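Local coordinates for protein coenzyme A transferase (Yersinia pestis, PDB 3QLI) that binds coenzyme A and probably transfers it between an acyl-CoA and a free carboxylate such as acetate, at residues D23-T28 / I194-V199; A346-H351 / P396-P401; T390-I395 / P439-E444. All coordinates share one frame; numbering follows the deposited sequence.

Interaction 1. Residues D23-T28 / I194-V199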
ATOM      1  N   ASP A  23       4.586 -19.557  42.230  1.00 29.15           N
ATOM      2  CA  ASP A  23       3.747 -19.480  43.413  1.00 33.02           C
ATOM      3  C   ASP A  23       3.604 -18.040  43.894  1.00 28.61           C
ATOM      4  O   ASP A  23       2.537 -17.647  44.360  1.00 35.35           O
ATOM      5  CB  ASP A  23       4.293 -20.375  44.525  1.00 33.66           C
ATOM      6  CG  ASP A  23       4.330 -21.838  44.122  1.00 40.70           C
ATOM      7  OD1 ASP A  23       3.330 -22.349  43.567  1.00 43.32           O
ATOM      8  OD2 ASP A  23       5.376 -22.477  44.352  1.00 49.38           O
ATOM      9  N   GLU A  24       4.669 -17.255  43.776  1.00 27.66           N
ATOM     10  CA  GLU A  24       4.599 -15.839  44.129  1.00 29.41           C
ATOM     11  C   GLU A  24       3.667 -15.062  43.192  1.00 29.47           C
ATOM     12  O   GLU A  24       2.917 -14.197  43.635  1.00 26.23           O
ATOM     13  CB  GLU A  24       5.990 -15.209  44.117  1.00 33.76           C
ATOM     14  CG  GLU A  24       6.987 -15.893  45.045  1.00 42.03           C
ATOM     15  CD  GLU A  24       8.396 -15.347  44.885  1.00 48.65           C
ATOM     16  OE1 GLU A  24       9.340 -15.941  45.457  1.00 56.78           O
ATOM     17  OE2 GLU A  24       8.559 -14.324  44.182  1.00 49.18           O
ATOM     18  N   LYS A  25       3.711 -15.383  41.900  1.00 24.41           N
ATOM     19  CA  LYS A  25       2.941 -14.650  40.888  1.00 21.76           C
ATOM     20  C   LYS A  25       1.502 -15.125  40.713  1.00 21.55           C
ATOM     21  O   LYS A  25       0.656 -14.382  40.204  1.00 21.06           O
ATOM     22  CB  LYS A  25       3.661 -14.719  39.532  1.00 20.23           C
ATOM     23  CG  LYS A  25       4.974 -13.944  39.481  1.00 20.22           C
ATOM     24  CD  LYS A  25       5.820 -14.407  38.303  1.00 21.52           C
ATOM     25  CE  LYS A  25       7.250 -13.883  38.391  1.00 26.97           C
ATOM     26  NZ  LYS A  25       7.357 -12.428  38.161  1.00 23.65           N
ATOM     27  N   LEU A  26       1.229 -16.365  41.108  1.00 17.82           N
ATOM     28  CA  LEU A  26      -0.083 -16.955  40.927  1.00 19.49           C
ATOM     29  C   LEU A  26      -1.093 -16.251  41.828  1.00 21.85           C
ATOM     30  O   LEU A  26      -0.831 -16.050  43.016  1.00 23.57           O
ATOM     31  CB  LEU A  26      -0.047 -18.458  41.257  1.00 18.24           C
ATOM     32  CG  LEU A  26      -1.371 -19.219  41.131  1.00 21.72           C
ATOM     33  CD1 LEU A  26      -1.856 -19.287  39.678  1.00 20.97           C
ATOM     34  CD2 LEU A  26      -1.258 -20.635  41.718  1.00 25.49           C
ATOM     35  N   THR A  27      -2.244 -15.886  41.267  1.00 21.18           N
ATOM     36  CA  THR A  27      -3.267 -15.182  42.035  1.00 21.20           C
ATOM     37  C   THR A  27      -4.672 -15.424  41.477  1.00 21.26           C
ATOM     38  O   THR A  27      -4.863 -16.274  40.603  1.00 20.90           O
ATOM     39  CB  THR A  27      -2.943 -13.683  42.100  1.00 25.18           C
ATOM     40  OG1 THR A  27      -3.758 -13.047  43.096  1.00 27.73           O
ATOM     41  CG2 THR A  27      -3.150 -13.033  40.735  1.00 20.59           C
ATOM     42  N   THR A  28      -5.669 -14.704  41.988  1.00 18.69           N
ATOM     43  CA  THR A  28      -7.014 -14.842  41.440  1.00 18.88           C
ATOM     44  C   THR A  28      -7.216 -13.809  40.347  1.00 16.43           C
ATOM     45  O   THR A  28      -6.565 -12.766  40.352  1.00 18.48           O
ATOM     46  CB  THR A  28      -8.090 -14.628  42.504  1.00 20.52           C
ATOM     47  OG1 THR A  28      -7.978 -13.294  43.015  1.00 19.70           O
ATOM     48  CG2 THR A  28      -7.925 -15.654  43.650  1.00 21.89           C
ATOM     49  N   ILE A 194       7.546 -17.164  26.391  1.00 17.15           N
ATOM     50  CA  ILE A 194       7.890 -16.084  27.315  1.00 17.59           C
ATOM     51  C   ILE A 194       8.276 -16.657  28.662  1.00 17.11           C
ATOM     52  O   ILE A 194       7.516 -17.438  29.236  1.00 16.87           O
ATOM     53  CB  ILE A 194       6.697 -15.143  27.587  1.00 23.69           C
ATOM     54  CG1 ILE A 194       5.864 -14.907  26.325  1.00 27.73           C
ATOM     55  CG2 ILE A 194       7.191 -13.836  28.243  1.00 23.32           C
ATOM     56  CD1 ILE A 194       6.585 -14.162  25.249  1.00 29.87           C
ATOM     57  N   HIS A 195       9.429 -16.258  29.179  1.00 14.21           N
ATOM     58  CA  HIS A 195       9.899 -16.777  30.454  1.00 16.65           C
ATOM     59  C   HIS A 195       9.124 -16.190  31.638  1.00 17.93           C
ATOM     60  O   HIS A 195       8.706 -15.038  31.604  1.00 16.97           O
ATOM     61  CB  HIS A 195      11.391 -16.494  30.621  1.00 17.96           C
ATOM     62  CG  HIS A 195      12.013 -17.242  31.752  1.00 19.27           C
ATOM     63  ND1 HIS A 195      12.327 -16.645  32.953  1.00 23.00           N
ATOM     64  CD2 HIS A 195      12.359 -18.546  31.875  1.00 21.10           C
ATOM     65  CE1 HIS A 195      12.860 -17.545  33.762  1.00 22.67           C
ATOM     66  NE2 HIS A 195      12.891 -18.705  33.130  1.00 21.30           N
ATOM     67  N   ILE A 196       8.958 -16.979  32.698  1.00 16.70           N
ATOM     68  CA  ILE A 196       8.219 -16.516  33.876  1.00 16.78           C
ATOM     69  C   ILE A 196       8.809 -15.223  34.467  1.00 20.23           C
ATOM     70  O   ILE A 196       8.088 -14.409  35.055  1.00 19.34           O
ATOM     71  CB  ILE A 196       8.125 -17.638  34.947  1.00 18.46           C
ATOM     72  CG1 ILE A 196       7.275 -17.176  36.133  1.00 23.73           C
ATOM     73  CG2 ILE A 196       9.515 -18.056  35.396  1.00 21.31           C
ATOM     74  CD1 ILE A 196       6.843 -18.294  37.047  1.00 23.79           C
ATOM     75  N   SER A 197      10.109 -15.011  34.285  1.00 17.86           N
ATOM     76  CA  SER A 197      10.739 -13.802  34.792  1.00 22.37           C
ATOM     77  C   SER A 197      10.209 -12.547  34.096  1.00 22.65           C
ATOM     78  O   SER A 197      10.430 -11.436  34.569  1.00 27.32           O
ATOM     79  CB  SER A 197      12.270 -13.886  34.673  1.00 23.61           C
ATOM     80  OG  SER A 197      12.679 -13.927  33.317  1.00 25.40           O
ATOM     81  N   GLU A 198       9.501 -12.732  32.985  1.00 17.43           N
ATOM     82  CA  GLU A 198       8.943 -11.635  32.200  1.00 22.17           C
ATOM     83  C   GLU A 198       7.442 -11.470  32.415  1.00 20.18           C
ATOM     84  O   GLU A 198       6.810 -10.651  31.764  1.00 19.05           O
ATOM     85  CB  GLU A 198       9.175 -11.882  30.707  1.00 24.30           C
ATOM     86  CG  GLU A 198      10.359 -11.145  30.148  1.00 37.81           C
ATOM     87  CD  GLU A 198      11.659 -11.880  30.369  1.00 38.44           C
ATOM     88  OE1 GLU A 198      11.876 -12.900  29.681  1.00 44.16           O
ATOM     89  OE2 GLU A 198      12.466 -11.437  31.220  1.00 49.91           O
ATOM     90  N   VAL A 199       6.883 -12.273  33.314  1.00 17.07           N
ATOM     91  CA  VAL A 199       5.455 -12.302  33.572  1.00 15.50           C
ATOM     92  C   VAL A 199       5.209 -11.648  34.935  1.00 19.35           C
ATOM     93  O   VAL A 199       5.935 -11.905  35.895  1.00 18.05           O
ATOM     94  CB  VAL A 199       4.949 -13.760  33.558  1.00 16.74           C
ATOM     95  CG1 VAL A 199       3.509 -13.858  34.039  1.00 15.73           C
ATOM     96  CG2 VAL A 199       5.112 -14.365  32.141  1.00 15.23           C
TER
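Lys25, in the last turn of helix 18-25, points its ammonium group at the carbonyl oxygen of Val199 and forms the single hydrogen bond of this contact, 2.7 Å from NZ to O. The acceptor directly follows the 3-10 turn 196-198, in the link between strand 193-195 and strand 201-204, the edge strand of the six-stranded parallel sheet in the Rossmann-like N-terminal half of the protein. At 175°, the C=O...N angle places NZ almost straight ahead of the carbonyl. A lysine suits the position because a long, flexible arm is needed: the chain runs extended from CB to CE and bends only at the last torsion (chi4 -70°), which turns NZ onto Val199.

The aliphatic part of that arm does separate work. Lys25 CD lies 3.8 Å from CG1 of Ile196, while CE passes 3.5 Å from the carbonyl O of Ile196. That oxygen already accepts from the backbone N of Val199, 3.0 Å away, a bond that closes the turn just ahead of the carbonyl the lysine uses.

Ile196 also packs on Leu21 and Tyr22 of the helix and on Ile202, so a branched hydrocarbon fits this buried place. Beyond Lys25 the chain continues alongside the edge strand, with backbone hydrogen bonds between Ile202 and both Lys25 and Thr27. Around the turn, His195 ND1 and Ser197 OG are hydrogen-bonded at 2.8 Å, and CG2 of Ile196 sits 3.7 Å above the plane of the His195 imidazole, toward its rim.

Interaction 2. Residues A346-H351 / P396-P401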
ATOM      1  N   ALA A 346     -11.376  -2.390  -8.147  1.00 16.07           N
ATOM      2  CA  ALA A 346     -11.205  -2.221  -6.706  1.00 17.04           C
ATOM      3  C   ALA A 346     -12.109  -3.207  -5.965  1.00 16.26           C
ATOM      4  O   ALA A 346     -13.183  -3.560  -6.461  1.00 15.64           O
ATOM      5  CB  ALA A 346     -11.548  -0.794  -6.308  1.00 14.99           C
ATOM      6  N   CYS A 347     -11.689  -3.635  -4.775  1.00 15.71           N
ATOM      7  CA  CYS A 347     -12.462  -4.589  -3.970  1.00 15.18           C
ATOM      8  C   CYS A 347     -12.804  -4.014  -2.603  1.00 17.38           C
ATOM      9  O   CYS A 347     -12.037  -3.221  -2.039  1.00 17.33           O
ATOM     10  CB  CYS A 347     -11.676  -5.895  -3.795  1.00 15.65           C
ATOM     11  SG  CYS A 347     -11.152  -6.585  -5.418  1.00 18.17           S
ATOM     12  N   ASN A 348     -13.950  -4.432  -2.072  1.00 16.21           N
ATOM     13  CA  ASN A 348     -14.414  -3.966  -0.766  1.00 16.59           C
ATOM     14  C   ASN A 348     -14.808  -5.127   0.133  1.00 16.98           C
ATOM     15  O   ASN A 348     -15.635  -5.957  -0.246  1.00 17.49           O
ATOM     16  CB  ASN A 348     -15.614  -3.037  -0.927  1.00 15.48           C
ATOM     17  CG  ASN A 348     -16.162  -2.568   0.408  1.00 20.37           C
ATOM     18  OD1 ASN A 348     -15.408  -2.342   1.354  1.00 21.45           O
ATOM     19  ND2 ASN A 348     -17.480  -2.429   0.493  1.00 23.55           N
ATOM     20  N   SER A 349     -14.221  -5.177   1.326  1.00 16.62           N
ATOM     21  CA  SER A 349     -14.532  -6.226   2.288  1.00 19.41           C
ATOM     22  C   SER A 349     -15.308  -5.684   3.488  1.00 20.38           C
ATOM     23  O   SER A 349     -15.626  -6.426   4.408  1.00 19.27           O
ATOM     24  CB  SER A 349     -13.243  -6.888   2.788  1.00 20.31           C
ATOM     25  OG  SER A 349     -12.636  -7.661   1.773  1.00 24.36           O
ATOM     26  N   GLU A 350     -15.609  -4.391   3.484  1.00 20.55           N
ATOM     27  CA  GLU A 350     -16.268  -3.784   4.636  1.00 21.41           C
ATOM     28  C   GLU A 350     -17.774  -4.030   4.621  1.00 23.39           C
ATOM     29  O   GLU A 350     -18.442  -3.684   3.656  1.00 21.52           O
ATOM     30  CB  GLU A 350     -15.983  -2.284   4.677  1.00 24.04           C
ATOM     31  CG  GLU A 350     -16.728  -1.562   5.783  1.00 25.42           C
ATOM     32  CD  GLU A 350     -16.408  -2.127   7.155  1.00 24.51           C
ATOM     33  OE1 GLU A 350     -15.205  -2.203   7.506  1.00 21.51           O
ATOM     34  OE2 GLU A 350     -17.360  -2.514   7.872  1.00 23.42           O
ATOM     35  N   HIS A 351     -18.304  -4.616   5.696  1.00 19.75           N
ATOM     36  CA  HIS A 351     -19.743  -4.885   5.792  1.00 24.23           C
ATOM     37  C   HIS A 351     -20.571  -3.614   5.971  1.00 28.50           C
ATOM     38  O   HIS A 351     -21.699  -3.539   5.497  1.00 28.55           O
ATOM     39  CB  HIS A 351     -20.056  -5.834   6.959  1.00 22.85           C
ATOM     40  CG  HIS A 351     -19.836  -7.283   6.650  1.00 26.39           C
ATOM     41  ND1 HIS A 351     -18.644  -7.926   6.904  1.00 32.23           N
ATOM     42  CD2 HIS A 351     -20.665  -8.220   6.129  1.00 29.62           C
ATOM     43  CE1 HIS A 351     -18.743  -9.195   6.545  1.00 29.58           C
ATOM     44  NE2 HIS A 351     -19.959  -9.399   6.070  1.00 31.06           N
ATOM     45  N   PRO A 396     -21.023  -1.204 -10.094  1.00 20.35           N
ATOM     46  CA  PRO A 396     -20.387  -0.132 -10.872  1.00 21.70           C
ATOM     47  C   PRO A 396     -19.219   0.495 -10.110  1.00 20.63           C
ATOM     48  O   PRO A 396     -18.138   0.636 -10.677  1.00 18.87           O
ATOM     49  CB  PRO A 396     -21.511   0.894 -11.043  1.00 21.93           C
ATOM     50  CG  PRO A 396     -22.788   0.077 -10.931  1.00 23.79           C
ATOM     51  CD  PRO A 396     -22.468  -0.973  -9.891  1.00 20.80           C
ATOM     52  N   ARG A 397     -19.446   0.852  -8.847  1.00 21.94           N
ATOM     53  CA  ARG A 397     -18.491   1.658  -8.092  1.00 21.51           C
ATOM     54  C   ARG A 397     -18.690   1.509  -6.586  1.00 22.36           C
ATOM     55  O   ARG A 397     -19.782   1.730  -6.067  1.00 24.97           O
ATOM     56  CB  ARG A 397     -18.635   3.134  -8.491  1.00 26.79           C
ATOM     57  CG  ARG A 397     -17.567   4.056  -7.927  1.00 31.31           C
ATOM     58  CD  ARG A 397     -17.817   5.489  -8.370  1.00 42.06           C
ATOM     59  NE  ARG A 397     -16.805   6.411  -7.859  1.00 51.82           N
ATOM     60  CZ  ARG A 397     -16.918   7.106  -6.729  1.00 52.75           C
ATOM     61  NH1 ARG A 397     -18.004   6.993  -5.970  1.00 52.24           N
ATOM     62  NH2 ARG A 397     -15.941   7.923  -6.357  1.00 51.20           N
ATOM     63  N   ILE A 398     -17.628   1.149  -5.879  1.00 21.45           N
ATOM     64  CA  ILE A 398     -17.695   1.007  -4.426  1.00 18.48           C
ATOM     65  C   ILE A 398     -18.008   2.367  -3.785  1.00 26.91           C
ATOM     66  O   ILE A 398     -17.502   3.397  -4.229  1.00 25.67           O
ATOM     67  CB  ILE A 398     -16.377   0.431  -3.879  1.00 22.45           C
ATOM     68  CG1 ILE A 398     -16.255  -1.052  -4.277  1.00 18.86           C
ATOM     69  CG2 ILE A 398     -16.291   0.605  -2.358  1.00 20.76           C
ATOM     70  CD1 ILE A 398     -14.801  -1.585  -4.273  1.00 17.23           C
ATOM     71  N   ASP A 399     -18.865   2.362  -2.766  1.00 25.93           N
ATOM     72  CA  ASP A 399     -19.261   3.592  -2.078  1.00 31.62           C
ATOM     73  C   ASP A 399     -18.185   4.050  -1.087  1.00 33.26           C
ATOM     74  O   ASP A 399     -18.174   3.613   0.068  1.00 37.34           O
ATOM     75  CB  ASP A 399     -20.582   3.362  -1.343  1.00 38.57           C
ATOM     76  CG  ASP A 399     -21.143   4.628  -0.732  1.00 44.58           C
ATOM     77  OD1 ASP A 399     -20.365   5.580  -0.504  1.00 44.28           O
ATOM     78  OD2 ASP A 399     -22.368   4.665  -0.475  1.00 50.71           O
ATOM     79  N   GLY A 400     -17.281   4.921  -1.538  1.00 34.28           N
ATOM     80  CA  GLY A 400     -16.239   5.450  -0.664  1.00 33.46           C
ATOM     81  C   GLY A 400     -14.920   4.702  -0.742  1.00 32.80           C
ATOM     82  O   GLY A 400     -14.702   3.949  -1.688  1.00 28.03           O
ATOM     83  N   PRO A 401     -14.032   4.907   0.254  1.00 31.60           N
ATOM     84  CA  PRO A 401     -12.704   4.275   0.297  1.00 26.21           C
ATOM     85  C   PRO A 401     -12.796   2.758   0.179  1.00 23.25           C
ATOM     86  O   PRO A 401     -13.766   2.164   0.653  1.00 23.29           O
ATOM     87  CB  PRO A 401     -12.169   4.667   1.684  1.00 26.68           C
ATOM     88  CG  PRO A 401     -12.849   5.966   1.978  1.00 26.37           C
ATOM     89  CD  PRO A 401     -14.246   5.802   1.407  1.00 33.33           C
TER
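One methyl group makes most of this contact: CD1 of Ile398 is pressed against the main chain of residues 346-348 more closely than against any of their side chains. Ile398 CD1 lies 3.4 Å from the carbonyl O of Ala346 and 3.6 Å from the backbone C of Cys347. Two beta carbons complete its seat, Ala346 CB at 3.9 Å and Asn348 CB at 3.7 Å from Ile398 CD1. Ile398 reaches them because CG1 stands anti to its own carbonyl carbon (chi1 -71°) and CD1 extends onward from there. Alanine is small enough to let the methyl approach the peptide, and no hydrogen bond joins the two segments directly.

Polar linkage comes instead through Asp342, whose carboxylate accepts from the backbone N of Ala346 with one oxygen and from that of Ile398 with the other. Asp342 ends strand 340-342, the central strand of a small mixed sheet flanked by strands 347-348 and 394-395; the loop carrying Ile398 leaves this last strand and folds back so that Ile398 packs against the first.

While Asn348 offers its CB to the isoleucine, its amide is taken up by hydrogen bonds. OD1 accepts from the N of Glu350 at 3.0 Å, an Asx turn in which the donor stands well above the carbonyl plane, and it also accepts from Gln356 NE2; ND2 donates to Gln340 OE1. The turn leads directly into Glu350, a residue observed to bind CoA, whose two carboxylate oxygens receive the backbone N-H groups of Tyr357 and Met352.

Interaction 3. Residues T390-I395 / P439-E444; sequences TVSRII and PDFRDE
The hydroxyl of Ser392 donates to the carbonyl O of Ile394, 2.7 Å from OG, while the CB that carries it rests on the ring of Phe441. With OG anti to the backbone N (chi1 -177°), the hydroxyl turns toward Ile394, at the start of the next strand, leaving the methylene over the ring. CB lies 3.6 Å from the ring centroid and 12° off the ring normal, a CH-pi contact over the face. A serine suits this site: it is small enough for the ring to lie close to the strand, and its polar end is satisfied locally.

Phe441, near the N-terminal end of helix 439-451, reaches across to a beta hairpin, strands 385-386 and 391-392, where Thr390 and Val391 both face Ala386 in a classic beta bulge. The far end of the ring meets this bulge edge-on, its CZ 3.6 Å from the carbonyl O of Thr390. The ring also touches Thr385 on the partner strand, and CB of Asp440 lies off its other face, toward the rim.

Next to Ser392, Arg393 is a residue observed to bind CoA; its NH1 donates to Leu339 O. Because no hydrogen bond crosses between strand and helix, their association here rests on dispersion and on weak electrostatics: a CH group, probably polarised by its hydroxyl, over the pi cloud, and a carbonyl oxygen near the electropositive ring edge.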
ATOM      1  N   THR A 390     -30.508 -11.971  -6.020  1.00 24.35           N
ATOM      2  CA  THR A 390     -31.192 -10.712  -6.291  1.00 24.50           C
ATOM      3  C   THR A 390     -30.272  -9.490  -6.236  1.00 24.73           C
ATOM      4  O   THR A 390     -30.637  -8.419  -6.710  1.00 24.91           O
ATOM      5  CB  THR A 390     -32.414 -10.500  -5.350  1.00 28.06           C
ATOM      6  OG1 THR A 390     -31.980 -10.430  -3.987  1.00 31.22           O
ATOM      7  CG2 THR A 390     -33.399 -11.655  -5.495  1.00 29.45           C
ATOM      8  N   VAL A 391     -29.087  -9.645  -5.660  1.00 23.33           N
ATOM      9  CA  VAL A 391     -28.152  -8.523  -5.551  1.00 22.94           C
ATOM     10  C   VAL A 391     -26.778  -8.883  -6.121  1.00 20.06           C
ATOM     11  O   VAL A 391     -26.223  -9.930  -5.805  1.00 21.48           O
ATOM     12  CB  VAL A 391     -27.972  -8.070  -4.092  1.00 26.46           C
ATOM     13  CG1 VAL A 391     -26.873  -7.019  -3.996  1.00 22.43           C
ATOM     14  CG2 VAL A 391     -29.286  -7.524  -3.519  1.00 27.54           C
ATOM     15  N   SER A 392     -26.235  -8.006  -6.960  1.00 19.50           N
ATOM     16  CA  SER A 392     -24.948  -8.263  -7.583  1.00 20.88           C
ATOM     17  C   SER A 392     -23.808  -7.864  -6.657  1.00 20.81           C
ATOM     18  O   SER A 392     -23.843  -6.794  -6.045  1.00 20.45           O
ATOM     19  CB  SER A 392     -24.827  -7.496  -8.891  1.00 21.04           C
ATOM     20  OG  SER A 392     -23.603  -7.808  -9.535  1.00 19.03           O
ATOM     21  N   ARG A 393     -22.786  -8.710  -6.562  1.00 17.06           N
ATOM     22  CA  ARG A 393     -21.590  -8.340  -5.799  1.00 17.21           C
ATOM     23  C   ARG A 393     -20.546  -7.728  -6.715  1.00 17.07           C
ATOM     24  O   ARG A 393     -19.515  -7.226  -6.252  1.00 17.43           O
ATOM     25  CB  ARG A 393     -21.023  -9.538  -5.031  1.00 16.76           C
ATOM     26  CG  ARG A 393     -21.898  -9.962  -3.842  1.00 19.55           C
ATOM     27  CD  ARG A 393     -21.254 -11.106  -3.065  1.00 21.61           C
ATOM     28  NE  ARG A 393     -21.983 -11.444  -1.839  1.00 25.35           N
ATOM     29  CZ  ARG A 393     -21.924 -10.744  -0.708  1.00 28.12           C
ATOM     30  NH1 ARG A 393     -21.180  -9.642  -0.632  1.00 22.45           N
ATOM     31  NH2 ARG A 393     -22.619 -11.144   0.351  1.00 31.72           N
ATOM     32  N   ILE A 394     -20.821  -7.762  -8.018  1.00 15.47           N
ATOM     33  CA  ILE A 394     -20.029  -7.020  -8.992  1.00 14.50           C
ATOM     34  C   ILE A 394     -20.793  -5.731  -9.266  1.00 20.09           C
ATOM     35  O   ILE A 394     -21.920  -5.769  -9.755  1.00 18.08           O
ATOM     36  CB  ILE A 394     -19.844  -7.795 -10.312  1.00 16.86           C
ATOM     37  CG1 ILE A 394     -19.293  -9.206 -10.048  1.00 16.28           C
ATOM     38  CG2 ILE A 394     -18.974  -6.984 -11.292  1.00 14.25           C
ATOM     39  CD1 ILE A 394     -17.946  -9.246  -9.282  1.00 17.09           C
ATOM     40  N   ILE A 395     -20.199  -4.589  -8.936  1.00 17.54           N
ATOM     41  CA  ILE A 395     -20.960  -3.341  -8.921  1.00 17.42           C
ATOM     42  C   ILE A 395     -20.268  -2.248  -9.725  1.00 17.35           C
ATOM     43  O   ILE A 395     -19.066  -2.341 -10.019  1.00 18.32           O
ATOM     44  CB  ILE A 395     -21.216  -2.845  -7.475  1.00 20.18           C
ATOM     45  CG1 ILE A 395     -19.892  -2.502  -6.770  1.00 18.47           C
ATOM     46  CG2 ILE A 395     -21.981  -3.899  -6.683  1.00 19.17           C
ATOM     47  CD1 ILE A 395     -20.074  -1.816  -5.411  1.00 20.94           C
ATOM     48  N   PRO A 439     -24.973 -13.477 -15.302  1.00 17.72           N
ATOM     49  CA  PRO A 439     -25.639 -13.022 -16.535  1.00 18.58           C
ATOM     50  C   PRO A 439     -26.795 -12.032 -16.307  1.00 19.59           C
ATOM     51  O   PRO A 439     -26.952 -11.092 -17.097  1.00 21.24           O
ATOM     52  CB  PRO A 439     -26.142 -14.325 -17.155  1.00 23.60           C
ATOM     53  CG  PRO A 439     -25.083 -15.339 -16.738  1.00 22.39           C
ATOM     54  CD  PRO A 439     -24.683 -14.925 -15.320  1.00 17.98           C
ATOM     55  N   ASP A 440     -27.566 -12.205 -15.236  1.00 18.78           N
ATOM     56  CA  ASP A 440     -28.693 -11.301 -14.980  1.00 22.60           C
ATOM     57  C   ASP A 440     -28.295  -9.823 -14.858  1.00 23.24           C
ATOM     58  O   ASP A 440     -29.134  -8.936 -15.034  1.00 20.87           O
ATOM     59  CB  ASP A 440     -29.448 -11.715 -13.713  1.00 24.94           C
ATOM     60  CG  ASP A 440     -30.150 -13.055 -13.856  1.00 27.19           C
ATOM     61  OD1 ASP A 440     -30.223 -13.575 -14.993  1.00 27.07           O
ATOM     62  OD2 ASP A 440     -30.629 -13.579 -12.826  1.00 30.94           O
ATOM     63  N   PHE A 441     -27.026  -9.556 -14.552  1.00 17.29           N
ATOM     64  CA  PHE A 441     -26.592  -8.185 -14.281  1.00 16.53           C
ATOM     65  C   PHE A 441     -25.639  -7.598 -15.320  1.00 19.03           C
ATOM     66  O   PHE A 441     -25.258  -6.434 -15.221  1.00 18.86           O
ATOM     67  CB  PHE A 441     -25.936  -8.085 -12.897  1.00 18.98           C
ATOM     68  CG  PHE A 441     -26.854  -8.428 -11.765  1.00 18.60           C
ATOM     69  CD1 PHE A 441     -27.815  -7.519 -11.336  1.00 24.11           C
ATOM     70  CD2 PHE A 441     -26.750  -9.650 -11.111  1.00 18.80           C
ATOM     71  CE1 PHE A 441     -28.665  -7.826 -10.280  1.00 24.35           C
ATOM     72  CE2 PHE A 441     -27.599  -9.969 -10.061  1.00 22.33           C
ATOM     73  CZ  PHE A 441     -28.559  -9.050  -9.640  1.00 24.22           C
ATOM     74  N   ARG A 442     -25.255  -8.382 -16.321  1.00 18.53           N
ATOM     75  CA  ARG A 442     -24.231  -7.914 -17.246  1.00 16.81           C
ATOM     76  C   ARG A 442     -24.653  -6.715 -18.088  1.00 21.22           C
ATOM     77  O   ARG A 442     -23.845  -5.815 -18.342  1.00 18.40           O
ATOM     78  CB  ARG A 442     -23.706  -9.058 -18.115  1.00 16.41           C
ATOM     79  CG  ARG A 442     -22.967 -10.105 -17.285  1.00 16.26           C
ATOM     80  CD  ARG A 442     -22.206 -11.118 -18.137  1.00 17.40           C
ATOM     81  NE  ARG A 442     -21.838 -12.282 -17.326  1.00 15.70           N
ATOM     82  CZ  ARG A 442     -21.398 -13.437 -17.817  1.00 13.73           C
ATOM     83  NH1 ARG A 442     -21.251 -13.595 -19.133  1.00 13.92           N
ATOM     84  NH2 ARG A 442     -21.123 -14.439 -16.985  1.00 13.08           N
ATOM     85  N   ASP A 443     -25.910  -6.698 -18.531  1.00 22.81           N
ATOM     86  CA  ASP A 443     -26.393  -5.580 -19.348  1.00 20.27           C
ATOM     87  C   ASP A 443     -26.407  -4.285 -18.544  1.00 21.16           C
ATOM     88  O   ASP A 443     -26.006  -3.230 -19.035  1.00 21.74           O
ATOM     89  CB  ASP A 443     -27.793  -5.862 -19.893  1.00 22.98           C
ATOM     90  CG  ASP A 443     -27.798  -6.920 -20.982  1.00 31.01           C
ATOM     91  OD1 ASP A 443     -26.706  -7.365 -21.396  1.00 31.87           O
ATOM     92  OD2 ASP A 443     -28.902  -7.297 -21.433  1.00 35.55           O
ATOM     93  N   GLU A 444     -26.872  -4.370 -17.305  1.00 21.26           N
ATOM     94  CA  GLU A 444     -26.937  -3.202 -16.442  1.00 23.70           C
ATOM     95  C   GLU A 444     -25.533  -2.686 -16.145  1.00 23.74           C
ATOM     96  O   GLU A 444     -25.289  -1.482 -16.134  1.00 19.69           O
ATOM     97  CB  GLU A 444     -27.651  -3.541 -15.135  1.00 27.00           C
ATOM     98  CG  GLU A 444     -27.900  -2.327 -14.262  1.00 37.16           C
ATOM     99  CD  GLU A 444     -28.884  -2.592 -13.132  1.00 53.71           C
ATOM    100  OE1 GLU A 444     -29.493  -1.614 -12.635  1.00 57.05           O
ATOM    101  OE2 GLU A 444     -29.041  -3.771 -12.738  1.00 50.71           O
TER

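Interaction 1 is complete before either of the others begins. It belongs to the N-terminal acetyl-CoA hydrolase/transferase domain and lies across the molecule's centre from interactions 2 and 3, whose centres are about 46 and 58 Å away. Those two share the C-terminal domain, with centres about 15 Å apart. Their segments alternate along the chain, 346-351, 390-395, 396-401, 439-444, and the middle pair is continuous, so strand 394-395 passes straight into the loop of interaction 2. Both reach the small mixed sheet around strand 340-342. Glu350 and Arg393 thus belong to one connected region, although they were seen with two different CoA molecules, whereas interaction 1 lies beside edge strand 201-204, away from the known CoA sites.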